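Side-chain contact in ESX-5 secretion system protein EccC5 (Mycobacterium tuberculosis, PDB 6J18), which serves as the ATP-hydrolysing membrane component of the ESX-5 type VII secretion system, which exports EsxN and a number of PE_PGRS and PPE proteins: residues V158-Y163 / V168-G173. Sequence-based numbering, arbitrary orientation.
Sequences VERFAY and VVAMMG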
loop_
_atom_site.group_PDB
_atom_site.type_symbol
_atom_site.label_atom_id
_atom_site.label_comp_id
_atom_site.label_asym_id
_atom_site.label_seq_id
_atom_site.Cartn_x
_atom_site.Cartn_y
_atom_site.Cartn_z
ATOM N N VAL A 158 2.910 -9.872 -10.451
ATOM C CA VAL A 158 1.479 -9.952 -10.190
ATOM C C VAL A 158 0.994 -11.394 -10.190
ATOM O O VAL A 158 0.825 -12.005 -11.246
ATOM C CB VAL A 158 0.672 -9.147 -11.224
ATOM C CG1 VAL A 158 -0.814 -9.216 -10.904
ATOM C CG2 VAL A 158 1.146 -7.704 -11.253
ATOM N N GLU A 159 0.777 -11.932 -8.996
ATOM C CA GLU A 159 0.269 -13.287 -8.839
ATOM C C GLU A 159 -1.179 -13.372 -9.299
ATOM O O GLU A 159 -1.537 -14.223 -10.114
ATOM C CB GLU A 159 0.385 -13.734 -7.381
ATOM C CG GLU A 159 -0.169 -15.121 -7.085
ATOM C CD GLU A 159 0.697 -16.238 -7.638
ATOM O OE1 GLU A 159 1.793 -15.948 -8.163
ATOM O OE2 GLU A 159 0.284 -17.412 -7.539
ATOM N N ARG A 160 -2.010 -12.487 -8.758
ATOM C CA ARG A 160 -3.423 -12.440 -9.111
ATOM C C ARG A 160 -3.914 -11.001 -9.203
ATOM O O ARG A 160 -3.484 -10.137 -8.440
ATOM C CB ARG A 160 -4.262 -13.213 -8.088
ATOM C CG ARG A 160 -4.058 -14.721 -8.105
ATOM C CD ARG A 160 -4.802 -15.375 -9.260
ATOM N NE ARG A 160 -6.097 -15.907 -8.845
ATOM C CZ ARG A 160 -7.260 -15.305 -9.065
ATOM N NH1 ARG A 160 -7.299 -14.141 -9.701
ATOM N NH2 ARG A 160 -8.388 -15.866 -8.650
ATOM N N PHE A 161 -4.810 -10.745 -10.148
ATOM C CA PHE A 161 -5.465 -9.445 -10.221
ATOM C C PHE A 161 -6.955 -9.650 -10.463
ATOM O O PHE A 161 -7.362 -10.639 -11.076
ATOM C CB PHE A 161 -4.844 -8.553 -11.305
ATOM C CG PHE A 161 -4.919 -9.122 -12.693
ATOM C CD1 PHE A 161 -6.004 -8.850 -13.511
ATOM C CD2 PHE A 161 -3.890 -9.904 -13.191
ATOM C CE1 PHE A 161 -6.071 -9.364 -14.791
ATOM C CE2 PHE A 161 -3.951 -10.419 -14.472
ATOM C CZ PHE A 161 -5.043 -10.150 -15.273
ATOM N N ALA A 162 -7.766 -8.726 -9.959
ATOM C CA ALA A 162 -9.215 -8.850 -10.052
ATOM C C ALA A 162 -9.854 -7.522 -10.433
ATOM O O ALA A 162 -9.489 -6.472 -9.904
ATOM C CB ALA A 162 -9.784 -9.356 -8.738
ATOM N N TYR A 163 -10.813 -7.578 -11.351
ATOM C CA TYR A 163 -11.462 -6.376 -11.861
ATOM C C TYR A 163 -12.979 -6.446 -11.703
ATOM O O TYR A 163 -13.666 -5.427 -11.767
ATOM C CB TYR A 163 -11.085 -6.150 -13.329
ATOM C CG TYR A 163 -11.120 -7.401 -14.181
ATOM C CD1 TYR A 163 -10.010 -8.233 -14.275
ATOM C CD2 TYR A 163 -12.259 -7.746 -14.897
ATOM C CE1 TYR A 163 -10.037 -9.377 -15.052
ATOM C CE2 TYR A 163 -12.293 -8.887 -15.678
ATOM C CZ TYR A 163 -11.179 -9.698 -15.753
ATOM O OH TYR A 163 -11.209 -10.835 -16.529
ATOM N N VAL A 168 -12.710 -10.662 -7.248
ATOM C CA VAL A 168 -12.157 -10.189 -5.985
ATOM C C VAL A 168 -12.437 -11.189 -4.867
ATOM O O VAL A 168 -11.541 -11.537 -4.102
ATOM C CB VAL A 168 -12.726 -8.809 -5.594
ATOM C CG1 VAL A 168 -12.212 -8.389 -4.226
ATOM C CG2 VAL A 168 -12.357 -7.770 -6.639
ATOM N N VAL A 169 -13.681 -11.654 -4.791
ATOM C CA VAL A 169 -14.080 -12.637 -3.787
ATOM C C VAL A 169 -13.224 -13.899 -3.878
ATOM O O VAL A 169 -12.724 -14.399 -2.869
ATOM C CB VAL A 169 -15.570 -13.018 -3.935
ATOM C CG1 VAL A 169 -15.889 -14.273 -3.134
ATOM C CG2 VAL A 169 -16.463 -11.859 -3.512
ATOM N N ALA A 170 -13.048 -14.398 -5.098
ATOM C CA ALA A 170 -12.254 -15.599 -5.335
ATOM C C ALA A 170 -10.784 -15.385 -4.989
ATOM O O ALA A 170 -10.154 -16.242 -4.365
ATOM C CB ALA A 170 -12.396 -16.044 -6.781
ATOM N N MET A 171 -10.242 -14.240 -5.395
ATOM C CA MET A 171 -8.836 -13.932 -5.156
ATOM C C MET A 171 -8.536 -13.797 -3.666
ATOM O O MET A 171 -7.498 -14.256 -3.189
ATOM C CB MET A 171 -8.437 -12.646 -5.884
ATOM C CG MET A 171 -6.955 -12.323 -5.788
ATOM S SD MET A 171 -6.515 -10.750 -6.553
ATOM C CE MET A 171 -7.135 -9.607 -5.327
ATOM N N MET A 172 -9.449 -13.166 -2.935
ATOM C CA MET A 172 -9.259 -12.949 -1.507
ATOM C C MET A 172 -9.315 -14.267 -0.740
ATOM O O MET A 172 -8.702 -14.403 0.319
ATOM C CB MET A 172 -10.306 -11.974 -0.966
ATOM C CG MET A 172 -10.152 -10.551 -1.484
ATOM S SD MET A 172 -8.481 -9.904 -1.280
ATOM C CE MET A 172 -8.321 -9.990 0.494
ATOM N N GLY A 173 -10.047 -15.236 -1.279
ATOM C CA GLY A 173 -10.106 -16.560 -0.688
ATOM C C GLY A 173 -8.778 -17.277 -0.824
ATOM O O GLY A 173 -8.325 -17.952 0.102
#
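In one of its two modelled positions the guanidinium of R160 reaches across to M171 and lies against the start of its side chain: NH2 is 4.0 Å from M171 CA, and M171 CB sits over one face of the group, offset toward the rim. Its charge is met further along the same helix, where NE forms a salt bridge with E174. Bends at chi2 (-78°) and chi3 (-97°) turn the guanidinium toward the helix. Closer to the strand, R160 CB touches M171 CG at 3.7 Å. M171 leaves the helix fully extended through chi1 and chi2, which carries its sulfur to the strand backbone; SD lies 3.6 Å from R160 O and 4.2 Å from A162 CB. The two elements belong to the C-terminal FtsK/SpoIIIE-type ATPase domain, the third in EccC5, where strand 158-162 pairs in parallel with strand 137-143 and, after a short connection, runs into helix 165-180, which packs back across the sheet; segments 160-162 and 168-173 run nearly antiparallel (152°), their axes 8.1 Å apart. W141 and V143 of the neighbouring strand also touch M171, so its buried side chain spans two strands. Nearer the turn the spacing narrows: the small methyl of A162 lets the backbone come close, with CB 3.5 Å from V168 N and 3.7 Å from V168 CG2. P221, from a loop, adds a further contact to V168.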